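Local coordinates for CNPV058 bcl-2 like protein (Canarypox virus, PDB 5WOS) that inhibits host apoptosis and binds BAK1, BAX and other BH3-containing proteins, supposedly keeping BAK1 and BAX from being activated, at residues Ile47-Met52 with Asn141-Leu146; Asp54-Asp59 with Val95-Ala100; Glu77-Val82 with Thr126-Ser131. All blocks are in the same frame, centred on the assembly; numbering follows the deposited sequence.

In the fold
The first helix is 14-32, and helix 43-69 follows. Residues 47-52 of that second helix meet residues 141-146 near the C terminus in contact 1. This contact closes the longest loop, and both other contacts lie within it. Contact 2 joins residues 54-59, further along the same helix, to 95-100 on helix 92-112. Contact 3 joins residues 77-82 on helix 78-86 to 126-131 on helix 121-138. Contacts 2 and 3 cross, because their segments alternate along the chain. Ile96 packs against contact 1, and Ile98 packs against Val82 and Leu129 of contact 3. Helix 92-112 therefore links all three in one helical bundle.

Contact 1: Ile47-Met52 with Asn141-Leu146; sequences IIVKNM and NCWDGL
Leu146 reaches across to Val49 and Met52 on helix 43-69. Its CB serves as a stem and meets neither of them closely. CG comes next and lies 4.0 Å from Met52 CE. With CG anti to the backbone N (chi1 -179°), both methyls are carried toward helix 43-69. CD1 meets the end of Met52, 3.8 Å from its CE. The sulfur SD lies near both methyls. CD2 also meets Val49, 3.5 Å from its CG2, and has Ile48 CG2 at its margin. Met52 is extended beyond CG, and Met52 and Leu146 meet tip to tip. Val49 instead runs at about a right angle to both Leu146 and Trp143. Its CG2 serves both: it also lies 3.7 Å from Trp143 CZ3, with an oblique approach to the ring. The indole NE1 is hydrogen-bonded to Thr18 O on helix 14-32, which probably limits rotation of the ring. Trp92 and Ile96 of helix 92-112 extend the patch around Leu146. Met52 also touches an aromatic side chain of the bound peptide. Across the two segments the contacts are apolar, so shape and exclusion of water probably hold the C-terminal turn here.

Contact 2: Asp54-Asp59 with Val95-Ala100; sequences DIILRD and VISIIA
Ile56 and Leu57 pack on Ile96, Ser97 and Ala100 in a buried, apolar helix-helix contact. It joins helix 43-69 to helix 92-112 within the core of the chain. The segment axes come within 9.2 Å and cross at -65°. Such a steep crossing keeps the meeting patch short, and the nearest backbones are at Leu57 and Ala100, with CA atoms 6.4 Å apart.

Ile56 points at the other helix and contributes two branches. Its CG1 lies opposite the carbonyl carbon (chi1 -76°) and carries CD1 outward to the turn of Ile96 and Ser97. There CD1 lies 3.6 Å from Ile96 CG2 and 3.7 Å from Ser97 OG. The other branch, CG2, drops onto the Ala100 methyl, with CG2 to CB at 3.8 Å. Ala100 has a short side chain, which is consistent with the close CA spacing to Leu57 there.

Leu57 works from the flank. Its CG stands 4.2 Å from Ala100 CB, while CD2 rests 3.6 Å from the Ala100 carbonyl O. Leu57 also packs on Tyr26 and Tyr30 of helix 14-32, and on Phe64 further along its own helix.

Ser97 is a polar group in this apolar setting. Its OG is hydrogen-bonded to Gly93 O one turn earlier, so the hydroxyl is satisfied within its own helix. It meets Ile56 through van der Waals contact.

Ile56 also packs on an aromatic side chain of the bound peptide, and Ser97 on the peptide backbone. The paired helices thus form part of the peptide-binding groove. Trp92 and Gly93 at the start of helix 92-112 fit the BH1 motif. A largely apolar central helix beside such a groove is characteristic of the Bcl-2 fold.

Contact 3: Glu77-Val82 with Thr126-Ser131; sequences EIPEIV and TESLLS
Ile78 meets Ser128 at the margin of this contact, as helix 78-86 begins. Its CG2 comes only to 4.4 Å from Ser128 OG. The side chain belongs mainly to a neighbouring patch, where it packs on Met121, Ile124 and Ile125 of helix 121-138.

Pro79 follows and brings the backbones close. Its CA lies 5.1 Å from the CA of Ser128. The OG of Ser128 lies against Pro79, 3.3 Å from Pro79 CA and 3.5 Å from Pro79 CB. These are contacts with carbon. The hydroxyl finds its hydrogen bond at Ile124 O, one turn back on its own helix. The OG stands opposite the carbonyl carbon of Ser128 (chi1 -52°), which lets it reach Ile124 O while lying against Pro79. In the first turn of a helix, proline costs no backbone bond for want of an N-H.

Val82, one turn after Ile78, points toward helix 121-138. Its CB is 3.8 Å from Ser128 CB, and CB, CG1 and CG2 of Val82 present a broad side to that serine carbon at nearly equal distances. CG1 reaches further, to 3.8 Å from Leu129 CD1. These two side chains cross at about a right angle and touch through CG1 and CD1.

The small Ser128 side chain probably helps the segment axes approach to 9.0 Å. They run at 38° to each other.

Beyond Val82 and Leu129 lies helix 92-112, whose Ile98 touches both and whose Val95 touches Leu129. Ile81 packs on an apolar side chain of the bound peptide. Helix 78-86 thus touches the peptide through Ile81 and helix 121-138 through Val82 and Pro79, while Thr126 and Leu130 of the latter helix rest on helix 14-32.

Contact 1: Ile47-Met52 with Asn141-Leu146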
ATOM      1  N   ILE A  47      10.287  -4.849  -8.581  1.00 34.13           N
ATOM      2  CA  ILE A  47      11.450  -4.012  -8.297  1.00 37.12           C
ATOM      3  C   ILE A  47      11.054  -2.541  -8.280  1.00 33.40           C
ATOM      4  O   ILE A  47      11.458  -1.782  -7.391  1.00 34.70           O
ATOM      5  CB  ILE A  47      12.570  -4.296  -9.317  1.00 42.12           C
ATOM      6  CG1 ILE A  47      13.505  -5.393  -8.794  1.00 49.85           C
ATOM      7  CG2 ILE A  47      13.393  -3.043  -9.611  1.00 41.75           C
ATOM      8  CD1 ILE A  47      12.832  -6.725  -8.548  1.00 56.95           C
ATOM      9  N   ILE A  48      10.250  -2.115  -9.252  1.00 34.67           N
ATOM     10  CA  ILE A  48       9.837  -0.714  -9.306  1.00 36.36           C
ATOM     11  C   ILE A  48       9.000  -0.360  -8.082  1.00 33.19           C
ATOM     12  O   ILE A  48       9.293   0.605  -7.366  1.00 33.45           O
ATOM     13  CB  ILE A  48       9.084  -0.431 -10.618  1.00 35.72           C
ATOM     14  CG1 ILE A  48      10.062  -0.502 -11.793  1.00 39.48           C
ATOM     15  CG2 ILE A  48       8.413   0.941 -10.571  1.00 37.99           C
ATOM     16  CD1 ILE A  48       9.420  -0.352 -13.169  1.00 50.74           C
ATOM     17  N   VAL A  49       7.944  -1.134  -7.819  1.00 35.63           N
ATOM     18  CA  VAL A  49       7.089  -0.842  -6.671  1.00 38.70           C
ATOM     19  C   VAL A  49       7.864  -1.004  -5.369  1.00 36.16           C
ATOM     20  O   VAL A  49       7.674  -0.236  -4.421  1.00 32.74           O
ATOM     21  CB  VAL A  49       5.833  -1.733  -6.696  1.00 33.58           C
ATOM     22  CG1 VAL A  49       4.983  -1.491  -5.453  1.00 30.83           C
ATOM     23  CG2 VAL A  49       5.015  -1.461  -7.951  1.00 32.65           C
ATOM     24  N   LYS A  50       8.745  -2.003  -5.294  1.00 35.89           N
ATOM     25  CA  LYS A  50       9.529  -2.195  -4.078  1.00 39.15           C
ATOM     26  C   LYS A  50      10.367  -0.962  -3.769  1.00 39.22           C
ATOM     27  O   LYS A  50      10.457  -0.534  -2.611  1.00 41.84           O
ATOM     28  CB  LYS A  50      10.423  -3.430  -4.214  1.00 46.41           C
ATOM     29  CG  LYS A  50      11.172  -3.807  -2.939  1.00 52.33           C
ATOM     30  CD  LYS A  50      11.968  -5.102  -3.105  1.00 46.73           C
ATOM     31  CE  LYS A  50      13.058  -4.978  -4.157  1.00 46.25           C
ATOM     32  NZ  LYS A  50      14.000  -3.857  -3.859  1.00 84.66           N
ATOM     33  N   ASN A  51      10.984  -0.369  -4.793  1.00 36.99           N
ATOM     34  CA  ASN A  51      11.814   0.811  -4.571  1.00 35.78           C
ATOM     35  C   ASN A  51      10.963   2.038  -4.284  1.00 39.54           C
ATOM     36  O   ASN A  51      11.303   2.845  -3.409  1.00 39.51           O
ATOM     37  CB  ASN A  51      12.710   1.055  -5.784  1.00 37.89           C
ATOM     38  CG  ASN A  51      13.839   0.054  -5.882  1.00 37.45           C
ATOM     39  OD1 ASN A  51      14.373  -0.403  -4.871  1.00 39.55           O
ATOM     40  ND2 ASN A  51      14.207  -0.295  -7.102  1.00 37.02           N
ATOM     41  N   MET A  52       9.855   2.199  -5.008  1.00 39.49           N
ATOM     42  CA  MET A  52       8.969   3.334  -4.768  1.00 39.43           C
ATOM     43  C   MET A  52       8.535   3.391  -3.310  1.00 35.44           C
ATOM     44  O   MET A  52       8.564   4.456  -2.681  1.00 44.19           O
ATOM     45  CB  MET A  52       7.750   3.248  -5.683  1.00 35.48           C
ATOM     46  CG  MET A  52       8.042   3.543  -7.140  1.00 35.02           C
ATOM     47  SD  MET A  52       6.549   3.447  -8.136  1.00 41.27           S
ATOM     48  CE  MET A  52       7.146   4.072  -9.704  1.00 43.12           C
ATOM     49  N   ASN A 141      -4.217  -1.557 -17.720  1.00 48.85           N
ATOM     50  CA  ASN A 141      -3.644  -2.898 -17.668  1.00 59.14           C
ATOM     51  C   ASN A 141      -2.864  -3.088 -16.370  1.00 54.78           C
ATOM     52  O   ASN A 141      -1.756  -3.629 -16.356  1.00 50.51           O
ATOM     53  CB  ASN A 141      -2.762  -3.168 -18.889  1.00 55.96           C
ATOM     54  CG  ASN A 141      -2.381  -4.628 -19.019  1.00 61.40           C
ATOM     55  OD1 ASN A 141      -2.998  -5.499 -18.408  1.00 70.63           O
ATOM     56  ND2 ASN A 141      -1.361  -4.903 -19.819  1.00 70.60           N
ATOM     57  N   CYS A 142      -3.447  -2.615 -15.269  1.00 52.23           N
ATOM     58  CA  CYS A 142      -2.890  -2.775 -13.924  1.00 39.52           C
ATOM     59  C   CYS A 142      -1.525  -2.101 -13.883  1.00 41.54           C
ATOM     60  O   CYS A 142      -1.441  -0.896 -14.180  1.00 39.76           O
ATOM     61  CB  CYS A 142      -2.905  -4.260 -13.562  1.00 43.07           C
ATOM     62  SG  CYS A 142      -4.567  -4.946 -13.369  1.00 59.66           S
ATOM     63  N   TRP A 143      -0.448  -2.805 -13.536  1.00 42.71           N
ATOM     64  CA  TRP A 143       0.825  -2.151 -13.268  1.00 39.26           C
ATOM     65  C   TRP A 143       1.482  -1.576 -14.514  1.00 41.15           C
ATOM     66  O   TRP A 143       2.461  -0.832 -14.381  1.00 39.39           O
ATOM     67  CB  TRP A 143       1.776  -3.136 -12.596  1.00 34.37           C
ATOM     68  CG  TRP A 143       1.202  -3.783 -11.377  1.00 36.58           C
ATOM     69  CD1 TRP A 143       0.652  -5.028 -11.296  1.00 36.25           C
ATOM     70  CD2 TRP A 143       1.129  -3.225 -10.059  1.00 34.98           C
ATOM     71  NE1 TRP A 143       0.242  -5.281 -10.010  1.00 39.60           N
ATOM     72  CE2 TRP A 143       0.524  -4.190  -9.230  1.00 37.65           C
ATOM     73  CE3 TRP A 143       1.517  -2.005  -9.499  1.00 35.37           C
ATOM     74  CZ2 TRP A 143       0.296  -3.971  -7.873  1.00 38.12           C
ATOM     75  CZ3 TRP A 143       1.288  -1.790  -8.149  1.00 29.74           C
ATOM     76  CH2 TRP A 143       0.686  -2.768  -7.352  1.00 39.33           C
ATOM     77  N   ASP A 144       0.983  -1.893 -15.710  1.00 42.22           N
ATOM     78  CA  ASP A 144       1.568  -1.326 -16.923  1.00 44.37           C
ATOM     79  C   ASP A 144       1.543   0.197 -16.886  1.00 43.20           C
ATOM     80  O   ASP A 144       2.496   0.852 -17.325  1.00 47.55           O
ATOM     81  CB  ASP A 144       0.828  -1.844 -18.155  1.00 43.91           C
ATOM     82  CG  ASP A 144       1.226  -3.267 -18.523  1.00 64.05           C
ATOM     83  OD1 ASP A 144       2.176  -3.804 -17.916  1.00 60.33           O
ATOM     84  OD2 ASP A 144       0.588  -3.851 -19.426  1.00 64.87           O
ATOM     85  N   GLY A 145       0.468   0.780 -16.350  1.00 39.13           N
ATOM     86  CA  GLY A 145       0.370   2.224 -16.267  1.00 41.06           C
ATOM     87  C   GLY A 145       1.416   2.852 -15.373  1.00 46.29           C
ATOM     88  O   GLY A 145       1.707   4.047 -15.511  1.00 48.88           O
ATOM     89  N   LEU A 146       1.995   2.073 -14.460  1.00 43.63           N
ATOM     90  CA  LEU A 146       2.964   2.608 -13.514  1.00 48.34           C
ATOM     91  C   LEU A 146       4.373   2.674 -14.085  1.00 52.72           C
ATOM     92  O   LEU A 146       5.195   3.444 -13.580  1.00 61.91           O
ATOM     93  CB  LEU A 146       2.966   1.755 -12.244  1.00 43.21           C
ATOM     94  CG  LEU A 146       3.908   2.195 -11.124  1.00 42.71           C
ATOM     95  CD1 LEU A 146       3.472   3.537 -10.552  1.00 41.89           C
ATOM     96  CD2 LEU A 146       3.971   1.132 -10.038  1.00 41.96           C
TER

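Contact 2: Asp54-Asp59 with Val95-Ala100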
ATOM      1  N   ASP A  54      10.013   1.931  -0.736  1.00 39.02           N
ATOM      2  CA  ASP A  54      11.162   2.097   0.147  1.00 40.77           C
ATOM      3  C   ASP A  54      11.615   3.550   0.213  1.00 40.64           C
ATOM      4  O   ASP A  54      12.197   3.967   1.221  1.00 40.99           O
ATOM      5  CB  ASP A  54      12.315   1.203  -0.310  1.00 36.42           C
ATOM      6  CG  ASP A  54      12.086  -0.261   0.015  1.00 42.18           C
ATOM      7  OD1 ASP A  54      11.062  -0.581   0.654  1.00 47.19           O
ATOM      8  OD2 ASP A  54      12.933  -1.095  -0.368  1.00 63.18           O
ATOM      9  N   ILE A  55      11.373   4.330  -0.843  1.00 37.12           N
ATOM     10  CA  ILE A  55      11.669   5.760  -0.796  1.00 38.51           C
ATOM     11  C   ILE A  55      10.673   6.472   0.110  1.00 41.38           C
ATOM     12  O   ILE A  55      11.053   7.282   0.963  1.00 44.58           O
ATOM     13  CB  ILE A  55      11.658   6.366  -2.211  1.00 44.55           C
ATOM     14  CG1 ILE A  55      12.635   5.633  -3.135  1.00 55.80           C
ATOM     15  CG2 ILE A  55      12.032   7.844  -2.154  1.00 51.84           C
ATOM     16  CD1 ILE A  55      12.361   5.865  -4.607  1.00 51.82           C
ATOM     17  N   ILE A  56       9.382   6.188  -0.068  1.00 40.64           N
ATOM     18  CA  ILE A  56       8.358   6.818   0.761  1.00 39.85           C
ATOM     19  C   ILE A  56       8.593   6.493   2.231  1.00 37.75           C
ATOM     20  O   ILE A  56       8.538   7.373   3.097  1.00 43.85           O
ATOM     21  CB  ILE A  56       6.957   6.380   0.296  1.00 38.72           C
ATOM     22  CG1 ILE A  56       6.592   7.114  -0.995  1.00 43.14           C
ATOM     23  CG2 ILE A  56       5.908   6.644   1.375  1.00 41.69           C
ATOM     24  CD1 ILE A  56       5.376   6.557  -1.685  1.00 35.77           C
ATOM     25  N   LEU A  57       8.855   5.222   2.533  1.00 38.18           N
ATOM     26  CA  LEU A  57       9.111   4.828   3.913  1.00 37.35           C
ATOM     27  C   LEU A  57      10.318   5.567   4.474  1.00 42.79           C
ATOM     28  O   LEU A  57      10.258   6.148   5.562  1.00 42.75           O
ATOM     29  CB  LEU A  57       9.318   3.313   3.991  1.00 40.71           C
ATOM     30  CG  LEU A  57       8.060   2.452   3.842  1.00 44.21           C
ATOM     31  CD1 LEU A  57       8.428   0.987   3.687  1.00 43.94           C
ATOM     32  CD2 LEU A  57       7.135   2.637   5.033  1.00 43.45           C
ATOM     33  N   ARG A  58      11.427   5.564   3.733  1.00 49.58           N
ATOM     34  CA  ARG A  58      12.645   6.197   4.226  1.00 52.42           C
ATOM     35  C   ARG A  58      12.422   7.668   4.551  1.00 48.50           C
ATOM     36  O   ARG A  58      13.007   8.185   5.509  1.00 61.55           O
ATOM     37  CB  ARG A  58      13.763   6.033   3.196  1.00 48.97           C
ATOM     38  CG  ARG A  58      15.069   6.714   3.570  1.00 59.15           C
ATOM     39  CD  ARG A  58      15.273   7.972   2.752  1.00 63.91           C
ATOM     40  NE  ARG A  58      15.395   7.683   1.324  1.00 46.39           N
ATOM     41  CZ  ARG A  58      15.293   8.596   0.363  1.00 62.23           C
ATOM     42  NH1 ARG A  58      15.061   9.866   0.667  1.00 67.95           N
ATOM     43  NH2 ARG A  58      15.419   8.238  -0.906  1.00 58.75           N
ATOM     44  N   ASP A  59      11.574   8.352   3.784  1.00 50.26           N
ATOM     45  CA  ASP A  59      11.330   9.776   3.970  1.00 44.00           C
ATOM     46  C   ASP A  59      10.172  10.084   4.912  1.00 43.89           C
ATOM     47  O   ASP A  59      10.051  11.230   5.358  1.00 46.69           O
ATOM     48  CB  ASP A  59      11.053  10.437   2.616  1.00 50.89           C
ATOM     49  CG  ASP A  59      12.241  10.371   1.680  1.00 61.21           C
ATOM     50  OD1 ASP A  59      13.386  10.448   2.170  1.00 62.15           O
ATOM     51  OD2 ASP A  59      12.032  10.244   0.454  1.00 58.14           O
ATOM     52  N   VAL A  95      -1.704   5.613  -4.654  1.00 33.20           N
ATOM     53  CA  VAL A  95      -1.778   4.156  -4.548  1.00 38.15           C
ATOM     54  C   VAL A  95      -0.507   3.601  -3.917  1.00 38.23           C
ATOM     55  O   VAL A  95      -0.560   2.694  -3.076  1.00 38.24           O
ATOM     56  CB  VAL A  95      -2.041   3.534  -5.933  1.00 36.44           C
ATOM     57  CG1 VAL A  95      -1.920   2.022  -5.882  1.00 36.01           C
ATOM     58  CG2 VAL A  95      -3.424   3.928  -6.434  1.00 40.59           C
ATOM     59  N   ILE A  96       0.655   4.130  -4.310  1.00 36.52           N
ATOM     60  CA  ILE A  96       1.914   3.642  -3.755  1.00 33.60           C
ATOM     61  C   ILE A  96       2.037   4.031  -2.287  1.00 34.48           C
ATOM     62  O   ILE A  96       2.477   3.228  -1.453  1.00 36.18           O
ATOM     63  CB  ILE A  96       3.098   4.171  -4.585  1.00 39.08           C
ATOM     64  CG1 ILE A  96       3.070   3.583  -6.003  1.00 37.29           C
ATOM     65  CG2 ILE A  96       4.421   3.865  -3.896  1.00 37.65           C
ATOM     66  CD1 ILE A  96       3.333   2.093  -6.075  1.00 43.11           C
ATOM     67  N   SER A  97       1.664   5.268  -1.948  1.00 29.15           N
ATOM     68  CA  SER A  97       1.711   5.710  -0.558  1.00 32.25           C
ATOM     69  C   SER A  97       0.867   4.813   0.339  1.00 35.79           C
ATOM     70  O   SER A  97       1.249   4.526   1.478  1.00 32.44           O
ATOM     71  CB  SER A  97       1.237   7.159  -0.462  1.00 33.13           C
ATOM     72  OG  SER A  97       1.970   7.976  -1.353  1.00 35.59           O
ATOM     73  N   ILE A  98      -0.292   4.373  -0.157  1.00 35.61           N
ATOM     74  CA  ILE A  98      -1.129   3.438   0.593  1.00 35.10           C
ATOM     75  C   ILE A  98      -0.378   2.136   0.841  1.00 31.29           C
ATOM     76  O   ILE A  98      -0.354   1.611   1.962  1.00 27.15           O
ATOM     77  CB  ILE A  98      -2.446   3.193  -0.163  1.00 29.05           C
ATOM     78  CG1 ILE A  98      -3.324   4.441  -0.110  1.00 30.51           C
ATOM     79  CG2 ILE A  98      -3.197   1.977   0.403  1.00 32.27           C
ATOM     80  CD1 ILE A  98      -4.341   4.510  -1.229  1.00 43.84           C
ATOM     81  N   ILE A  99       0.237   1.589  -0.207  1.00 32.93           N
ATOM     82  CA  ILE A  99       0.951   0.323  -0.077  1.00 35.02           C
ATOM     83  C   ILE A  99       2.090   0.461   0.923  1.00 31.58           C
ATOM     84  O   ILE A  99       2.306  -0.416   1.769  1.00 33.41           O
ATOM     85  CB  ILE A  99       1.457  -0.142  -1.455  1.00 33.00           C
ATOM     86  CG1 ILE A  99       0.274  -0.421  -2.387  1.00 35.06           C
ATOM     87  CG2 ILE A  99       2.329  -1.388  -1.322  1.00 32.05           C
ATOM     88  CD1 ILE A  99       0.658  -0.505  -3.858  1.00 37.78           C
ATOM     89  N   ALA A 100       2.834   1.566   0.846  1.00 28.15           N
ATOM     90  CA  ALA A 100       3.953   1.771   1.760  1.00 31.51           C
ATOM     91  C   ALA A 100       3.468   1.884   3.199  1.00 35.91           C
ATOM     92  O   ALA A 100       3.978   1.200   4.094  1.00 32.06           O
ATOM     93  CB  ALA A 100       4.739   3.016   1.353  1.00 35.22           C
TER

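Contact 3: Glu77-Val82 with Thr126-Ser131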
ATOM      1  N   GLU A  77      -9.838   0.388  10.526  1.00 59.99           N
ATOM      2  CA  GLU A  77      -9.861   1.710   9.913  1.00 67.17           C
ATOM      3  C   GLU A  77      -9.085   1.773   8.604  1.00 54.27           C
ATOM      4  O   GLU A  77      -9.036   2.839   7.981  1.00 51.47           O
ATOM      5  CB  GLU A  77      -9.303   2.754  10.893  1.00 73.09           C
ATOM      6  CG  GLU A  77     -10.179   2.990  12.124  1.00 82.98           C
ATOM      7  CD  GLU A  77     -11.608   3.367  11.766  1.00 76.51           C
ATOM      8  OE1 GLU A  77     -11.793   4.149  10.811  1.00 69.08           O
ATOM      9  OE2 GLU A  77     -12.543   2.872  12.431  1.00 85.09           O
ATOM     10  N   ILE A  78      -8.485   0.667   8.163  1.00 51.06           N
ATOM     11  CA  ILE A  78      -7.740   0.682   6.903  1.00 48.63           C
ATOM     12  C   ILE A  78      -8.642   1.016   5.722  1.00 46.45           C
ATOM     13  O   ILE A  78      -8.282   1.896   4.923  1.00 42.15           O
ATOM     14  CB  ILE A  78      -6.993  -0.650   6.716  1.00 51.91           C
ATOM     15  CG1 ILE A  78      -5.834  -0.760   7.711  1.00 53.73           C
ATOM     16  CG2 ILE A  78      -6.500  -0.804   5.273  1.00 46.58           C
ATOM     17  CD1 ILE A  78      -4.661   0.173   7.437  1.00 47.09           C
ATOM     18  N   PRO A  79      -9.798   0.372   5.537  1.00 47.76           N
ATOM     19  CA  PRO A  79     -10.634   0.721   4.376  1.00 51.96           C
ATOM     20  C   PRO A  79     -11.018   2.188   4.338  1.00 44.37           C
ATOM     21  O   PRO A  79     -11.167   2.751   3.247  1.00 43.16           O
ATOM     22  CB  PRO A  79     -11.864  -0.185   4.538  1.00 52.78           C
ATOM     23  CG  PRO A  79     -11.415  -1.303   5.420  1.00 38.54           C
ATOM     24  CD  PRO A  79     -10.397  -0.706   6.345  1.00 45.34           C
ATOM     25  N   GLU A  80     -11.174   2.829   5.500  1.00 46.03           N
ATOM     26  CA  GLU A  80     -11.560   4.237   5.526  1.00 41.79           C
ATOM     27  C   GLU A  80     -10.400   5.133   5.117  1.00 41.06           C
ATOM     28  O   GLU A  80     -10.594   6.119   4.395  1.00 41.34           O
ATOM     29  CB  GLU A  80     -12.058   4.623   6.919  1.00 50.06           C
ATOM     30  CG  GLU A  80     -13.425   4.067   7.273  1.00 55.28           C
ATOM     31  CD  GLU A  80     -13.386   2.624   7.742  1.00 66.63           C
ATOM     32  OE1 GLU A  80     -12.303   2.006   7.686  1.00 73.42           O
ATOM     33  OE2 GLU A  80     -14.441   2.110   8.170  1.00 63.74           O
ATOM     34  N   ILE A  81      -9.188   4.814   5.575  1.00 42.09           N
ATOM     35  CA  ILE A  81      -8.015   5.584   5.173  1.00 36.15           C
ATOM     36  C   ILE A  81      -7.832   5.505   3.664  1.00 33.22           C
ATOM     37  O   ILE A  81      -7.639   6.522   2.987  1.00 34.47           O
ATOM     38  CB  ILE A  81      -6.763   5.089   5.918  1.00 38.82           C
ATOM     39  CG1 ILE A  81      -6.957   5.221   7.432  1.00 40.86           C
ATOM     40  CG2 ILE A  81      -5.534   5.880   5.480  1.00 38.56           C
ATOM     41  CD1 ILE A  81      -5.928   4.474   8.249  1.00 44.82           C
ATOM     42  N   VAL A  82      -7.898   4.293   3.113  1.00 36.73           N
ATOM     43  CA  VAL A  82      -7.764   4.125   1.670  1.00 33.79           C
ATOM     44  C   VAL A  82      -8.863   4.894   0.950  1.00 37.51           C
ATOM     45  O   VAL A  82      -8.611   5.598  -0.033  1.00 39.03           O
ATOM     46  CB  VAL A  82      -7.783   2.631   1.296  1.00 34.61           C
ATOM     47  CG1 VAL A  82      -7.662   2.452  -0.215  1.00 35.06           C
ATOM     48  CG2 VAL A  82      -6.661   1.889   2.012  1.00 32.03           C
ATOM     49  N   THR A 126      -5.677  -4.504  -0.612  1.00 40.20           N
ATOM     50  CA  THR A 126      -6.054  -4.856  -1.977  1.00 39.02           C
ATOM     51  C   THR A 126      -7.566  -4.792  -2.153  1.00 43.33           C
ATOM     52  O   THR A 126      -8.062  -4.320  -3.185  1.00 39.67           O
ATOM     53  CB  THR A 126      -5.537  -6.251  -2.332  1.00 37.97           C
ATOM     54  OG1 THR A 126      -4.147  -6.352  -2.005  1.00 40.44           O
ATOM     55  CG2 THR A 126      -5.715  -6.528  -3.819  1.00 36.71           C
ATOM     56  N   GLU A 127      -8.315  -5.263  -1.153  1.00 40.24           N
ATOM     57  CA  GLU A 127      -9.768  -5.127  -1.181  1.00 42.10           C
ATOM     58  C   GLU A 127     -10.181  -3.661  -1.180  1.00 43.41           C
ATOM     59  O   GLU A 127     -10.965  -3.225  -2.033  1.00 42.98           O
ATOM     60  CB  GLU A 127     -10.388  -5.854   0.013  1.00 42.76           C
ATOM     61  CG  GLU A 127     -10.833  -7.274  -0.280  1.00 51.26           C
ATOM     62  CD  GLU A 127     -11.528  -7.921   0.904  1.00 75.69           C
ATOM     63  OE1 GLU A 127     -11.022  -8.952   1.398  1.00 71.78           O
ATOM     64  OE2 GLU A 127     -12.573  -7.393   1.349  1.00 69.49           O
ATOM     65  N   SER A 128      -9.677  -2.887  -0.214  1.00 42.60           N
ATOM     66  CA  SER A 128     -10.000  -1.465  -0.160  1.00 36.78           C
ATOM     67  C   SER A 128      -9.563  -0.756  -1.434  1.00 40.42           C
ATOM     68  O   SER A 128     -10.273   0.121  -1.942  1.00 41.77           O
ATOM     69  CB  SER A 128      -9.337  -0.822   1.057  1.00 35.76           C
ATOM     70  OG  SER A 128      -9.627  -1.540   2.242  1.00 38.56           O
ATOM     71  N   LEU A 129      -8.396  -1.120  -1.967  1.00 38.61           N
ATOM     72  CA  LEU A 129      -7.897  -0.473  -3.176  1.00 37.00           C
ATOM     73  C   LEU A 129      -8.812  -0.758  -4.361  1.00 42.03           C
ATOM     74  O   LEU A 129      -9.179   0.151  -5.113  1.00 52.79           O
ATOM     75  CB  LEU A 129      -6.470  -0.947  -3.465  1.00 38.74           C
ATOM     76  CG  LEU A 129      -5.382   0.057  -3.845  1.00 47.16           C
ATOM     77  CD1 LEU A 129      -5.337   1.254  -2.911  1.00 41.74           C
ATOM     78  CD2 LEU A 129      -4.042  -0.660  -3.821  1.00 54.54           C
ATOM     79  N   LEU A 130      -9.199  -2.021  -4.539  1.00 42.94           N
ATOM     80  CA  LEU A 130     -10.029  -2.391  -5.681  1.00 49.55           C
ATOM     81  C   LEU A 130     -11.477  -1.960  -5.509  1.00 47.48           C
ATOM     82  O   LEU A 130     -12.170  -1.722  -6.504  1.00 57.52           O
ATOM     83  CB  LEU A 130      -9.960  -3.900  -5.904  1.00 48.37           C
ATOM     84  CG  LEU A 130      -8.575  -4.381  -6.307  1.00 44.58           C
ATOM     85  CD1 LEU A 130      -8.458  -5.851  -6.081  1.00 49.81           C
ATOM     86  CD2 LEU A 130      -8.309  -4.039  -7.753  1.00 47.81           C
ATOM     87  N   SER A 131     -11.954  -1.863  -4.270  1.00 45.78           N
ATOM     88  CA  SER A 131     -13.310  -1.387  -4.035  1.00 54.55           C
ATOM     89  C   SER A 131     -13.564  -0.017  -4.648  1.00 53.78           C
ATOM     90  O   SER A 131     -14.728   0.385  -4.754  1.00 61.67           O
ATOM     91  CB  SER A 131     -13.594  -1.339  -2.533  1.00 45.32           C
ATOM     92  OG  SER A 131     -14.797  -0.640  -2.266  1.00 67.62           O
TER